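Local coordinates for putative cell surface protein (Streptococcus pyogenes, PDB 4OFQ) that probably serves as a streptococcal surface adhesin of the antigen I/II family, here represented by its calcium-binding C-terminal beta-sandwich region, at residues T329-N333 and G334-K338. Sequence-based numbering, arbitrary orientation.
Sequences TLYVN and GNPVK
Leu330 and Val337 pair through two backbone hydrogen bonds, Leu330 N to Val337 O at 2.8 Å and Val337 N to Leu330 O at 2.7 Å. A second hydrogen-bonded pair, Val332 with Asn335, closes the turn, with Val332 N donating to Asn335 O at 3.0 Å, and the non-hydrogen-bonded pairs Thr329–Lys338 and Tyr331–Pro336 alternate with these two. Proline at 336 costs no bond within the hairpin, since its nitrogen belongs to a non-hydrogen-bonded pair.

The carbonyl of Val332 carries an extra load. Its O accepts from Asn335 N at 2.9 Å, a donor standing above the carbonyl plane, and from Asn335 ND2 at 3.0 Å, which arrives nearly along the C=O axis. With CG beside the backbone N (chi1 -62°), the amide folds back over the turn and keeps Val332 O only 9° out of its plane; Asn335 OD1 is taken by Asn36 N, so both ends of the amide are fixed.

The motif is a beta hairpin with a two-residue loop, closed by a type I' turn from Val332 to Asn335; Asn333 and Gly334 both take left-handed backbone angles, as such a turn requires. It joins strand 323-332 to strand 335-338 in the C-terminal region. The turn faces the 34-36 loop, where Asn36 ND2 also binds Asn333 O, while the side-chain OD1 of Asn333 accepts from Thr235 N and Glu236 N, and its ND2 donates to Asp233 O.

Apolar contacts separate by face. On the face that carries Thr329 and Lys338, the Tyr331 ring crosses Pro336 obliquely, CE2 lying 3.6 Å from Pro336 CB; Thr329 CG2 meets that same CB at 3.9 Å. On the other face, with Val332 and Asn335, Leu330 and Val337 approach CB to CB at 4.4 Å, and Leu330 also packs on Tyr237 and Phe239.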
ATOM      1  N   THR A 329     -12.786  14.659  -6.411  1.00  8.48           N
ATOM      2  CA  THR A 329     -12.031  13.441  -6.201  1.00  8.71           C
ATOM      3  C   THR A 329     -10.564  13.794  -6.263  1.00 11.12           C
ATOM      4  O   THR A 329     -10.120  14.460  -7.200  1.00  8.97           O
ATOM      5  CB  THR A 329     -12.339  12.377  -7.277  1.00  9.52           C
ATOM      6  OG1 THR A 329     -13.707  11.965  -7.172  1.00 12.81           O
ATOM      7  CG2 THR A 329     -11.452  11.153  -7.064  1.00 12.55           C
ATOM      8  N   LEU A 330      -9.815  13.368  -5.252  1.00  9.46           N
ATOM      9  CA  LEU A 330      -8.376  13.552  -5.248  1.00  7.01           C
ATOM     10  C   LEU A 330      -7.760  12.227  -5.684  1.00 11.25           C
ATOM     11  O   LEU A 330      -8.215  11.162  -5.277  1.00 11.32           O
ATOM     12  CB  LEU A 330      -7.897  13.906  -3.836  1.00  8.07           C
ATOM     13  CG  LEU A 330      -6.413  14.227  -3.705  1.00 10.17           C
ATOM     14  CD1 LEU A 330      -6.077  15.553  -4.424  1.00 11.15           C
ATOM     15  CD2 LEU A 330      -5.981  14.252  -2.228  1.00  6.79           C
ATOM     16  N   TYR A 331      -6.742  12.291  -6.525  1.00  8.13           N
ATOM     17  CA  TYR A 331      -6.012  11.089  -6.921  1.00  8.90           C
ATOM     18  C   TYR A 331      -4.631  11.197  -6.310  1.00 13.76           C
ATOM     19  O   TYR A 331      -3.891  12.115  -6.628  1.00 11.79           O
ATOM     20  CB  TYR A 331      -5.928  10.986  -8.443  1.00  9.76           C
ATOM     21  CG  TYR A 331      -7.257  10.631  -9.073  1.00 12.18           C
ATOM     22  CD1 TYR A 331      -8.177  11.618  -9.397  1.00 16.12           C
ATOM     23  CD2 TYR A 331      -7.604   9.302  -9.321  1.00 15.94           C
ATOM     24  CE1 TYR A 331      -9.404  11.300  -9.962  1.00 17.57           C
ATOM     25  CE2 TYR A 331      -8.821   8.979  -9.879  1.00 16.60           C
ATOM     26  CZ  TYR A 331      -9.715   9.980 -10.203  1.00 21.72           C
ATOM     27  OH  TYR A 331     -10.933   9.667 -10.752  1.00 25.80           O
ATOM     28  N   VAL A 332      -4.304  10.294  -5.388  1.00 10.77           N
ATOM     29  CA  VAL A 332      -2.967  10.277  -4.798  1.00 10.18           C
ATOM     30  C   VAL A 332      -2.297   8.978  -5.207  1.00 10.95           C
ATOM     31  O   VAL A 332      -2.740   7.907  -4.785  1.00 10.44           O
ATOM     32  CB  VAL A 332      -3.030  10.307  -3.256  1.00  9.81           C
ATOM     33  CG1 VAL A 332      -1.616  10.328  -2.669  1.00  9.54           C
ATOM     34  CG2 VAL A 332      -3.820  11.513  -2.786  1.00 16.67           C
ATOM     35  N   ASN A 333      -1.244   9.064  -6.025  1.00 10.79           N
ATOM     36  CA  ASN A 333      -0.598   7.866  -6.556  1.00 15.27           C
ATOM     37  C   ASN A 333      -1.615   6.850  -7.101  1.00 12.64           C
ATOM     38  O   ASN A 333      -1.567   5.669  -6.790  1.00 13.01           O
ATOM     39  CB  ASN A 333       0.343   7.225  -5.516  1.00 14.40           C
ATOM     40  CG  ASN A 333       1.639   8.016  -5.328  1.00 19.24           C
ATOM     41  OD1 ASN A 333       1.773   9.131  -5.818  1.00 14.20           O
ATOM     42  ND2 ASN A 333       2.600   7.430  -4.626  1.00 15.49           N
ATOM     43  N   GLY A 334      -2.563   7.338  -7.891  1.00 13.16           N
ATOM     44  CA  GLY A 334      -3.534   6.466  -8.518  1.00 13.72           C
ATOM     45  C   GLY A 334      -4.722   6.050  -7.662  1.00 12.77           C
ATOM     46  O   GLY A 334      -5.636   5.397  -8.174  1.00 14.66           O
ATOM     47  N   ASN A 335      -4.720   6.415  -6.378  1.00 11.47           N
ATOM     48  CA  ASN A 335      -5.851   6.095  -5.498  1.00 16.87           C
ATOM     49  C   ASN A 335      -6.876   7.212  -5.552  1.00 11.11           C
ATOM     50  O   ASN A 335      -6.563   8.344  -5.209  1.00  9.58           O
ATOM     51  CB  ASN A 335      -5.394   5.935  -4.042  1.00 10.90           C
ATOM     52  CG  ASN A 335      -4.408   4.795  -3.859  1.00 12.55           C
ATOM     53  OD1 ASN A 335      -4.803   3.638  -3.682  1.00 13.81           O
ATOM     54  ND2 ASN A 335      -3.125   5.115  -3.891  1.00 11.92           N
ATOM     55  N   PRO A 336      -8.099   6.907  -5.998  1.00 11.35           N
ATOM     56  CA  PRO A 336      -9.128   7.953  -5.990  1.00 12.69           C
ATOM     57  C   PRO A 336      -9.729   8.104  -4.604  1.00 15.46           C
ATOM     58  O   PRO A 336     -10.076   7.092  -3.979  1.00 13.92           O
ATOM     59  CB  PRO A 336     -10.183   7.415  -6.963  1.00 15.97           C
ATOM     60  CG  PRO A 336     -10.017   5.936  -6.926  1.00 24.58           C
ATOM     61  CD  PRO A 336      -8.552   5.674  -6.664  1.00 15.90           C
ATOM     62  N   VAL A 337      -9.839   9.346  -4.132  1.00 11.07           N
ATOM     63  CA  VAL A 337     -10.425   9.625  -2.831  1.00 12.13           C
ATOM     64  C   VAL A 337     -11.573  10.588  -3.088  1.00 14.06           C
ATOM     65  O   VAL A 337     -11.355  11.735  -3.500  1.00 12.10           O
ATOM     66  CB  VAL A 337      -9.391  10.260  -1.860  1.00 11.32           C
ATOM     67  CG1 VAL A 337      -9.882  10.167  -0.415  1.00 10.46           C
ATOM     68  CG2 VAL A 337      -8.026   9.543  -1.986  1.00  9.09           C
ATOM     69  N   LYS A 338     -12.799  10.117  -2.884  1.00 12.09           N
ATOM     70  CA  LYS A 338     -13.970  10.946  -3.157  1.00 14.84           C
ATOM     71  C   LYS A 338     -14.390  11.754  -1.934  1.00 12.02           C
ATOM     72  O   LYS A 338     -14.525  11.211  -0.838  1.00 10.56           O
ATOM     73  CB  LYS A 338     -15.134  10.086  -3.651  1.00 19.27           C
ATOM     74  CG  LYS A 338     -16.397  10.883  -3.930  1.00 25.72           C
ATOM     75  CD  LYS A 338     -17.542   9.973  -4.353  1.00 32.99           C
ATOM     76  CE  LYS A 338     -17.259   9.333  -5.698  1.00 45.27           C
ATOM     77  NZ  LYS A 338     -18.386   8.458  -6.129  1.00 53.62           N
TER